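Local coordinates for nonribosomal peptide synthase (Streptomyces sp. MJ635-86F5, PDB 5JJP), which adenylates aliphatic beta-amino acids, a step that probably draws on bound ATP, and belongs to the AMP-binding ligase family, at residues Ala270-Trp281 / Pro297-Phe308; Ser91-Phe101 / Phe229-Ile238. All blocks are in the same frame, centred on the assembly; numbering follows the deposited sequence.

Contact 1. Residues Ala270-Trp281 / Pro297-Phe308; sequences AITQVHGVPSLW and PLRSILFSGEDF
Adjacent parallel strands 273-276 and 300-304 of the six-stranded mixed sheet run side by side at 13°, and V274 sets their register: its N donates to S300 O while its O receives L302 N at 2.8 Å. Where the pair begins, T272 O collects three donors, R299 N, S300 N and S300 OG; the hydroxyl S300 OG lies 3.2 Å from T272 O. S300 OG also accepts from Q273 NE2 at 3.0 Å and lies close to the amide plane. With CG anti to the backbone N (chi1 -177°) and the chain extended beyond it, Q273 runs past S300 and turns its other amide atom, OE1, to H275 NE2 (2.8 Å). L216 O is a second acceptor for Q273 NE2. L302 CD2 rests over one face of the H275 imidazole, 3.6 Å from its centroid, so the ring is held both at its edge and from above. The intervening residues are mostly helical, which makes the unit a beta-alpha-beta crossover. On the sheet face carrying V274 and I301, W281 folds back toward the second strand, its CZ2 3.6 Å from I301 CD1, with L316 of helix 310-319 beside both; W281 NE1 is buried without a polar partner in the model. Beyond the strands, E306 OE2 accepts S279 N at 2.6 Å, and P278 CB sits over a face of the F308 ring, which is poorly ordered.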
loop_
_atom_site.group_PDB
_atom_site.type_symbol
_atom_site.label_atom_id
_atom_site.label_comp_id
_atom_site.label_asym_id
_atom_site.label_seq_id
_atom_site.Cartn_x
_atom_site.Cartn_y
_atom_site.Cartn_z
ATOM N N ALA A 270 15.845 -14.571 -5.175
ATOM C CA ALA A 270 16.944 -13.629 -5.262
ATOM C C ALA A 270 16.430 -12.255 -4.821
ATOM O O ALA A 270 16.651 -11.242 -5.481
ATOM C CB ALA A 270 17.508 -13.580 -6.682
ATOM N N ILE A 271 15.830 -12.242 -3.639
ATOM C CA ILE A 271 15.245 -11.016 -3.090
ATOM C C ILE A 271 16.300 -9.993 -2.620
ATOM O O ILE A 271 17.193 -10.332 -1.823
ATOM C CB ILE A 271 14.323 -11.375 -1.913
ATOM C CG1 ILE A 271 13.197 -12.282 -2.397
ATOM C CG2 ILE A 271 13.776 -10.121 -1.245
ATOM C CD1 ILE A 271 12.279 -11.648 -3.438
ATOM N N THR A 272 16.216 -8.757 -3.129
ATOM C CA THR A 272 17.111 -7.675 -2.683
ATOM C C THR A 272 16.508 -6.811 -1.594
ATOM O O THR A 272 17.236 -6.184 -0.840
ATOM C CB THR A 272 17.517 -6.757 -3.822
ATOM O OG1 THR A 272 16.362 -6.120 -4.374
ATOM C CG2 THR A 272 18.236 -7.573 -4.936
ATOM N N GLN A 273 15.186 -6.778 -1.484
ATOM C CA GLN A 273 14.566 -5.925 -0.466
ATOM C C GLN A 273 13.371 -6.611 0.145
ATOM O O GLN A 273 12.576 -7.227 -0.559
ATOM C CB GLN A 273 14.161 -4.598 -1.086
ATOM C CG GLN A 273 13.567 -3.603 -0.087
ATOM C CD GLN A 273 13.318 -2.254 -0.709
ATOM O OE1 GLN A 273 12.207 -1.949 -1.092
ATOM N NE2 GLN A 273 14.377 -1.472 -0.883
ATOM N N VAL A 274 13.302 -6.590 1.465
ATOM C CA VAL A 274 12.201 -7.203 2.146
ATOM C C VAL A 274 11.344 -6.122 2.810
ATOM O O VAL A 274 11.863 -5.225 3.468
ATOM C CB VAL A 274 12.628 -8.193 3.194
ATOM C CG1 VAL A 274 11.405 -8.622 4.011
ATOM C CG2 VAL A 274 13.242 -9.406 2.564
ATOM N N HIS A 275 10.044 -6.196 2.568
ATOM C CA HIS A 275 9.050 -5.369 3.240
ATOM C C HIS A 275 8.295 -6.237 4.231
ATOM O O HIS A 275 7.860 -7.337 3.886
ATOM C CB HIS A 275 7.996 -4.840 2.244
ATOM C CG HIS A 275 8.519 -3.846 1.265
ATOM N ND1 HIS A 275 7.699 -3.164 0.399
ATOM C CD2 HIS A 275 9.771 -3.413 1.017
ATOM C CE1 HIS A 275 8.414 -2.336 -0.326
ATOM N NE2 HIS A 275 9.688 -2.497 0.003
ATOM N N GLY A 276 8.119 -5.734 5.426
ATOM C CA GLY A 276 7.396 -6.478 6.444
ATOM C C GLY A 276 7.317 -5.734 7.755
ATOM O O GLY A 276 7.987 -4.729 7.924
ATOM N N VAL A 277 6.468 -6.203 8.665
ATOM C CA VAL A 277 6.473 -5.691 10.063
ATOM C C VAL A 277 7.747 -6.165 10.769
ATOM O O VAL A 277 8.316 -7.154 10.383
ATOM C CB VAL A 277 5.217 -6.120 10.866
ATOM C CG1 VAL A 277 3.954 -5.489 10.262
ATOM C CG2 VAL A 277 5.043 -7.639 10.926
ATOM N N PRO A 278 8.204 -5.439 11.783
ATOM C CA PRO A 278 9.389 -5.810 12.537
ATOM C C PRO A 278 9.381 -7.239 13.058
ATOM O O PRO A 278 10.376 -7.904 12.974
ATOM C CB PRO A 278 9.339 -4.846 13.730
ATOM C CG PRO A 278 8.698 -3.624 13.187
ATOM C CD PRO A 278 7.650 -4.142 12.238
ATOM N N SER A 279 8.257 -7.680 13.625
ATOM C CA SER A 279 8.123 -9.009 14.262
ATOM C C SER A 279 8.313 -10.153 13.305
ATOM O O SER A 279 8.552 -11.266 13.720
ATOM C CB SER A 279 6.745 -9.155 14.914
ATOM O OG SER A 279 5.685 -9.087 13.952
ATOM N N LEU A 280 8.175 -9.900 12.012
ATOM C CA LEU A 280 8.557 -10.872 10.997
ATOM C C LEU A 280 9.898 -11.532 11.317
ATOM O O LEU A 280 10.093 -12.717 11.056
ATOM C CB LEU A 280 8.652 -10.169 9.645
ATOM C CG LEU A 280 9.339 -10.919 8.533
ATOM C CD1 LEU A 280 8.526 -12.156 8.199
ATOM C CD2 LEU A 280 9.466 -10.026 7.305
ATOM N N TRP A 281 10.843 -10.737 11.805
ATOM C CA TRP A 281 12.228 -11.187 11.940
ATOM C C TRP A 281 12.523 -11.943 13.245
ATOM O O TRP A 281 13.482 -12.686 13.295
ATOM C CB TRP A 281 13.169 -9.981 11.808
ATOM C CG TRP A 281 13.114 -9.372 10.421
ATOM C CD1 TRP A 281 12.381 -8.294 10.035
ATOM C CD2 TRP A 281 13.772 -9.839 9.260
ATOM N NE1 TRP A 281 12.566 -8.051 8.708
ATOM C CE2 TRP A 281 13.423 -8.989 8.212
ATOM C CE3 TRP A 281 14.636 -10.892 9.006
ATOM C CZ2 TRP A 281 13.885 -9.169 6.930
ATOM C CZ3 TRP A 281 15.126 -11.050 7.699
ATOM C CH2 TRP A 281 14.734 -10.215 6.694
ATOM N N PRO A 297 21.742 -12.222 -1.099
ATOM C CA PRO A 297 21.210 -11.270 -2.095
ATOM C C PRO A 297 20.519 -10.071 -1.503
ATOM O O PRO A 297 20.342 -9.048 -2.195
ATOM C CB PRO A 297 20.186 -12.108 -2.879
ATOM C CG PRO A 297 20.565 -13.512 -2.592
ATOM C CD PRO A 297 21.121 -13.532 -1.218
ATOM N N LEU A 298 20.190 -10.157 -0.227
ATOM C CA LEU A 298 19.408 -9.127 0.453
ATOM C C LEU A 298 20.265 -7.890 0.715
ATOM O O LEU A 298 21.282 -7.994 1.379
ATOM C CB LEU A 298 18.867 -9.665 1.780
ATOM C CG LEU A 298 17.897 -8.763 2.551
ATOM C CD1 LEU A 298 16.627 -8.569 1.766
ATOM C CD2 LEU A 298 17.543 -9.310 3.914
ATOM N N ARG A 299 19.839 -6.739 0.183
ATOM C CA ARG A 299 20.517 -5.467 0.365
ATOM C C ARG A 299 19.749 -4.531 1.265
ATOM O O ARG A 299 20.334 -3.561 1.802
ATOM C CB ARG A 299 20.698 -4.768 -0.969
ATOM C CG ARG A 299 21.320 -5.663 -2.033
ATOM C CD ARG A 299 21.541 -4.903 -3.297
ATOM N NE ARG A 299 22.501 -3.859 -3.040
ATOM C CZ ARG A 299 22.544 -2.680 -3.662
ATOM N NH1 ARG A 299 23.435 -1.804 -3.279
ATOM N NH2 ARG A 299 21.695 -2.354 -4.647
ATOM N N SER A 300 18.450 -4.759 1.452
ATOM C CA SER A 300 17.664 -3.758 2.142
ATOM C C SER A 300 16.411 -4.280 2.778
ATOM O O SER A 300 15.855 -5.255 2.344
ATOM C CB SER A 300 17.326 -2.630 1.185
ATOM O OG SER A 300 16.728 -3.155 0.030
ATOM N N ILE A 301 15.955 -3.588 3.816
ATOM C CA ILE A 301 14.735 -3.972 4.510
ATOM C C ILE A 301 13.942 -2.723 4.850
ATOM O O ILE A 301 14.497 -1.735 5.338
ATOM C CB ILE A 301 15.045 -4.699 5.823
ATOM C CG1 ILE A 301 15.949 -5.916 5.573
ATOM C CG2 ILE A 301 13.759 -5.139 6.491
ATOM C CD1 ILE A 301 16.419 -6.612 6.861
ATOM N N LEU A 302 12.650 -2.792 4.618
ATOM C CA LEU A 302 11.717 -1.718 4.929
ATOM C C LEU A 302 10.695 -2.238 5.927
ATOM O O LEU A 302 10.065 -3.298 5.667
ATOM C CB LEU A 302 11.038 -1.312 3.650
ATOM C CG LEU A 302 9.949 -0.255 3.703
ATOM C CD1 LEU A 302 10.542 1.062 4.141
ATOM C CD2 LEU A 302 9.260 -0.056 2.356
ATOM N N PHE A 303 10.625 -1.618 7.097
ATOM C CA PHE A 303 9.604 -1.996 8.135
ATOM C C PHE A 303 8.536 -0.982 8.280
ATOM O O PHE A 303 8.810 0.184 8.176
ATOM C CB PHE A 303 10.070 -1.911 9.585
ATOM C CG PHE A 303 11.387 -2.407 9.837
ATOM C CD1 PHE A 303 11.680 -3.752 9.626
ATOM C CD2 PHE A 303 12.329 -1.571 10.378
ATOM C CE1 PHE A 303 12.942 -4.248 9.896
ATOM C CE2 PHE A 303 13.586 -2.056 10.663
ATOM C CZ PHE A 303 13.901 -3.396 10.416
ATOM N N SER A 304 7.388 -1.439 8.763
ATOM C CA SER A 304 6.389 -0.523 9.278
ATOM C C SER A 304 5.329 -1.201 10.050
ATOM O O SER A 304 5.170 -2.411 9.982
ATOM C CB SER A 304 5.667 0.104 8.107
ATOM O OG SER A 304 4.916 -0.896 7.459
ATOM N N GLY A 305 4.526 -0.371 10.708
ATOM C CA GLY A 305 3.202 -0.776 11.186
ATOM C C GLY A 305 3.231 -1.323 12.593
ATOM O O GLY A 305 2.241 -1.918 13.066
ATOM N N GLU A 306 4.356 -1.104 13.278
ATOM C CA GLU A 306 4.572 -1.755 14.554
ATOM C C GLU A 306 5.877 -1.234 15.139
ATOM O O GLU A 306 6.809 -0.916 14.404
ATOM C CB GLU A 306 4.497 -3.273 14.315
ATOM C CG GLU A 306 5.229 -4.209 15.246
ATOM C CD GLU A 306 5.259 -5.629 14.683
ATOM O OE1 GLU A 306 4.221 -6.131 14.182
ATOM O OE2 GLU A 306 6.337 -6.256 14.728
ATOM N N ASP A 307 5.895 -1.036 16.452
ATOM C CA ASP A 307 7.100 -0.616 17.156
ATOM C C ASP A 307 8.109 -1.757 17.101
ATOM O O ASP A 307 7.738 -2.898 17.259
ATOM C CB ASP A 307 6.788 -0.227 18.616
ATOM C CG ASP A 307 6.346 1.250 18.761
ATOM O OD1 ASP A 307 5.209 1.489 19.236
ATOM O OD2 ASP A 307 7.126 2.174 18.408
ATOM N N PHE A 308 9.366 -1.432 16.815
ATOM C CA PHE A 308 10.474 -2.393 16.744
ATOM C C PHE A 308 11.272 -2.286 18.062
ATOM O O PHE A 308 11.954 -1.273 18.269
ATOM C CB PHE A 308 11.408 -2.027 15.560
ATOM C CG PHE A 308 12.113 -3.203 14.918
ATOM C CD1 PHE A 308 12.257 -3.283 13.526
ATOM C CD2 PHE A 308 12.645 -4.231 15.682
ATOM C CE1 PHE A 308 12.892 -4.373 12.937
ATOM C CE2 PHE A 308 13.285 -5.313 15.088
ATOM C CZ PHE A 308 13.413 -5.387 13.714
#

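Contact 2. Residues Ser91-Phe101 / Phe229-Ile238; sequences SPATADAVAAF and FSFDFCLGGI
F229 is the wedge of this interface, its ring entering between the turn at S91-A93 and F101 on helix 95-101. F229 swings its ring opposite its own amide nitrogen (chi1 -171°), toward F101, and the F229 edge meets it with CE1 3.9 Å from F101 CD1. The F101 ring is itself filled in on both faces: L235 CD1 lies over one, 4.1 Å from the centroid, and V98 O of its own helix over the other. Where the two helices face each other, V98 CG2 and I238 CG2 meet tip to tip at 4.1 Å, while the small A93 CB fits against C234 SG at 3.8 Å. The helix segments cross at -86° with axes 12.2 Å apart, a gap spanned by side chains. Cutting F101 back to an alanine is likely to open a gap beside the F229 edge and leave L235 CD1 without the ring face it covers. L89 of strand 87-90 touches both phenylalanines. One water accepts from A93 N (2.9 Å) and F229 N (3.1 Å). The side-chain contacts are apolar, apart from S91 O resting against F229 CB at 3.2 Å, and the union depends on the fit of shapes, with the water as the polar link between the two backbones.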
loop_
_atom_site.group_PDB
_atom_site.type_symbol
_atom_site.label_atom_id
_atom_site.label_comp_id
_atom_site.label_asym_id
_atom_site.label_seq_id
_atom_site.Cartn_x
_atom_site.Cartn_y
_atom_site.Cartn_z
ATOM N N SER A 91 -8.560 -12.077 -2.717
ATOM C CA SER A 91 -7.559 -12.960 -3.257
ATOM C C SER A 91 -6.275 -12.837 -2.484
ATOM O O SER A 91 -5.963 -11.773 -1.940
ATOM C CB SER A 91 -7.314 -12.643 -4.748
ATOM O OG SER A 91 -6.160 -13.281 -5.289
ATOM N N PRO A 92 -5.522 -13.952 -2.388
ATOM C CA PRO A 92 -4.162 -13.707 -1.976
ATOM C C PRO A 92 -3.473 -12.838 -3.037
ATOM O O PRO A 92 -3.896 -12.806 -4.171
ATOM C CB PRO A 92 -3.555 -15.109 -1.872
ATOM C CG PRO A 92 -4.386 -15.945 -2.780
ATOM C CD PRO A 92 -5.748 -15.359 -2.751
ATOM N N ALA A 93 -2.417 -12.143 -2.625
ATOM C CA ALA A 93 -1.580 -11.360 -3.541
ATOM C C ALA A 93 -0.899 -12.254 -4.592
ATOM O O ALA A 93 -0.005 -12.995 -4.275
ATOM C CB ALA A 93 -0.528 -10.600 -2.758
ATOM N N THR A 94 -1.312 -12.116 -5.846
ATOM C CA THR A 94 -0.770 -12.876 -6.968
ATOM C C THR A 94 -0.721 -11.977 -8.163
ATOM O O THR A 94 -1.404 -10.957 -8.198
ATOM C CB THR A 94 -1.707 -14.042 -7.353
ATOM O OG1 THR A 94 -2.985 -13.533 -7.744
ATOM C CG2 THR A 94 -1.872 -14.995 -6.169
ATOM N N ALA A 95 0.026 -12.378 -9.186
ATOM C CA ALA A 95 0.067 -11.608 -10.413
ATOM C C ALA A 95 -1.339 -11.311 -10.955
ATOM O O ALA A 95 -1.607 -10.208 -11.405
ATOM C CB ALA A 95 0.904 -12.356 -11.490
ATOM N N ASP A 96 -2.215 -12.305 -10.974
ATOM C CA ASP A 96 -3.592 -12.083 -11.446
ATOM C C ASP A 96 -4.419 -11.136 -10.559
ATOM O O ASP A 96 -5.232 -10.340 -11.082
ATOM C CB ASP A 96 -4.323 -13.409 -11.601
ATOM C CG ASP A 96 -3.922 -14.161 -12.887
ATOM O OD1 ASP A 96 -3.441 -13.476 -13.837
ATOM O OD2 ASP A 96 -4.112 -15.405 -12.966
ATOM N N ALA A 97 -4.183 -11.145 -9.259
ATOM C CA ALA A 97 -4.870 -10.204 -8.368
ATOM C C ALA A 97 -4.372 -8.779 -8.649
ATOM O O ALA A 97 -5.134 -7.801 -8.591
ATOM C CB ALA A 97 -4.601 -10.547 -6.912
ATOM N N VAL A 98 -3.094 -8.676 -9.028
ATOM C CA VAL A 98 -2.555 -7.352 -9.393
ATOM C C VAL A 98 -3.211 -6.864 -10.693
ATOM O O VAL A 98 -3.665 -5.723 -10.788
ATOM C CB VAL A 98 -1.013 -7.386 -9.511
ATOM C CG1 VAL A 98 -0.482 -6.037 -9.989
ATOM C CG2 VAL A 98 -0.369 -7.781 -8.187
ATOM N N ALA A 99 -3.245 -7.725 -11.718
ATOM C CA ALA A 99 -3.958 -7.374 -12.958
ATOM C C ALA A 99 -5.412 -6.918 -12.633
ATOM O O ALA A 99 -5.896 -5.931 -13.168
ATOM C CB ALA A 99 -3.984 -8.533 -13.911
ATOM N N ALA A 100 -6.085 -7.643 -11.754
ATOM C CA ALA A 100 -7.474 -7.270 -11.333
ATOM C C ALA A 100 -7.587 -5.894 -10.714
ATOM O O ALA A 100 -8.510 -5.103 -11.092
ATOM C CB ALA A 100 -8.013 -8.258 -10.358
ATOM N N PHE A 101 -6.639 -5.542 -9.831
ATOM C CA PHE A 101 -6.752 -4.224 -9.202
ATOM C C PHE A 101 -6.375 -3.116 -10.159
ATOM O O PHE A 101 -7.019 -2.066 -10.166
ATOM C CB PHE A 101 -6.148 -4.147 -7.792
ATOM C CG PHE A 101 -4.654 -4.007 -7.712
ATOM C CD1 PHE A 101 -3.927 -4.908 -6.941
ATOM C CD2 PHE A 101 -4.008 -2.892 -8.217
ATOM C CE1 PHE A 101 -2.572 -4.791 -6.814
ATOM C CE2 PHE A 101 -2.660 -2.731 -8.046
ATOM C CZ PHE A 101 -1.940 -3.686 -7.342
ATOM N N PHE A 229 -2.812 -9.456 1.306
ATOM C CA PHE A 229 -3.500 -8.565 0.371
ATOM C C PHE A 229 -4.548 -7.640 1.043
ATOM O O PHE A 229 -4.809 -6.519 0.548
ATOM C CB PHE A 229 -4.154 -9.387 -0.730
ATOM C CG PHE A 229 -4.720 -8.563 -1.868
ATOM C CD1 PHE A 229 -3.881 -7.890 -2.738
ATOM C CD2 PHE A 229 -6.092 -8.475 -2.080
ATOM C CE1 PHE A 229 -4.400 -7.148 -3.799
ATOM C CE2 PHE A 229 -6.619 -7.708 -3.104
ATOM C CZ PHE A 229 -5.782 -7.056 -3.979
ATOM N N SER A 230 -5.100 -8.080 2.156
ATOM C CA SER A 230 -6.067 -7.284 2.899
ATOM C C SER A 230 -5.379 -6.116 3.592
ATOM O O SER A 230 -6.050 -5.298 4.214
ATOM C CB SER A 230 -6.767 -8.144 3.978
ATOM O OG SER A 230 -5.812 -8.829 4.782
ATOM N N PHE A 231 -4.047 -6.083 3.571
ATOM C CA PHE A 231 -3.325 -5.000 4.232
ATOM C C PHE A 231 -2.922 -3.937 3.251
ATOM O O PHE A 231 -2.451 -4.206 2.144
ATOM C CB PHE A 231 -2.080 -5.486 4.996
ATOM C CG PHE A 231 -2.374 -6.171 6.305
ATOM C CD1 PHE A 231 -2.882 -7.464 6.332
ATOM C CD2 PHE A 231 -2.079 -5.557 7.519
ATOM C CE1 PHE A 231 -3.116 -8.111 7.541
ATOM C CE2 PHE A 231 -2.319 -6.209 8.744
ATOM C CZ PHE A 231 -2.844 -7.485 8.752
ATOM N N ASP A 232 -3.193 -2.713 3.669
ATOM C CA ASP A 232 -2.737 -1.492 2.994
ATOM C C ASP A 232 -1.270 -1.573 2.482
ATOM O O ASP A 232 -0.937 -1.149 1.384
ATOM C CB ASP A 232 -2.834 -0.399 4.067
ATOM C CG ASP A 232 -2.663 0.951 3.520
ATOM O OD1 ASP A 232 -3.112 1.173 2.381
ATOM O OD2 ASP A 232 -2.074 1.788 4.217
ATOM N N PHE A 233 -0.403 -2.094 3.333
ATOM C CA PHE A 233 1.028 -2.188 3.048
ATOM C C PHE A 233 1.352 -3.137 1.879
ATOM O O PHE A 233 2.362 -2.962 1.215
ATOM C CB PHE A 233 1.756 -2.626 4.350
ATOM C CG PHE A 233 3.260 -2.469 4.324
ATOM C CD1 PHE A 233 3.885 -1.505 3.525
ATOM C CD2 PHE A 233 4.067 -3.290 5.163
ATOM C CE1 PHE A 233 5.262 -1.390 3.520
ATOM C CE2 PHE A 233 5.448 -3.162 5.175
ATOM C CZ PHE A 233 6.042 -2.211 4.351
ATOM N N CYS A 234 0.487 -4.119 1.614
ATOM C CA CYS A 234 0.687 -5.019 0.520
ATOM C C CYS A 234 0.521 -4.299 -0.800
ATOM O O CYS A 234 1.426 -4.307 -1.636
ATOM C CB CYS A 234 -0.273 -6.203 0.581
ATOM S SG CYS A 234 -0.208 -7.305 -0.843
ATOM N N LEU A 235 -0.646 -3.728 -1.007
ATOM C CA LEU A 235 -0.920 -2.939 -2.171
ATOM C C LEU A 235 0.124 -1.806 -2.370
ATOM O O LEU A 235 0.638 -1.605 -3.473
ATOM C CB LEU A 235 -2.346 -2.365 -2.073
ATOM C CG LEU A 235 -2.642 -1.091 -2.842
ATOM C CD1 LEU A 235 -2.624 -1.374 -4.338
ATOM C CD2 LEU A 235 -3.994 -0.527 -2.403
ATOM N N GLY A 236 0.419 -1.088 -1.304
ATOM C CA GLY A 236 1.447 -0.050 -1.344
ATOM C C GLY A 236 2.821 -0.546 -1.839
ATOM O O GLY A 236 3.487 0.145 -2.616
ATOM N N GLY A 237 3.244 -1.704 -1.333
ATOM C CA GLY A 237 4.550 -2.248 -1.604
ATOM C C GLY A 237 4.625 -2.697 -3.020
ATOM O O GLY A 237 5.619 -2.459 -3.721
ATOM N N ILE A 238 3.553 -3.302 -3.486
ATOM C CA ILE A 238 3.522 -3.788 -4.836
ATOM C C ILE A 238 3.491 -2.613 -5.750
ATOM O O ILE A 238 4.242 -2.578 -6.754
ATOM C CB ILE A 238 2.316 -4.671 -5.088
ATOM C CG1 ILE A 238 2.472 -6.000 -4.336
ATOM C CG2 ILE A 238 2.140 -4.953 -6.575
ATOM C CD1 ILE A 238 1.257 -6.895 -4.478
HETATM O O HOH W 1 -1.896 -12.210 0.189
#

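Overall arrangement
Both segments of contact 2 come earlier in the chain than either segment of contact 1, and the centres of the two contacts lie about 17 Å apart. The bridge between them is helix 232-243. One side of it meets helix 95-107, which follows strand 87-90 of the five-stranded sheet; from its beginning, F233 reaches the six-stranded sheet, where its ring packs on H275, G276 and S304, and G237 lies against the H275 ring. Contact 1 thus belongs to a beta layer and contact 2 to helices lying between two sheets, consistent with the five-layered alpha-beta-alpha-beta-alpha sandwich of this enzyme. Here strand pairing holds the six-stranded sheet, while helix 232-243 and the loop before it link that sheet to the helix and loop beside the five-stranded one.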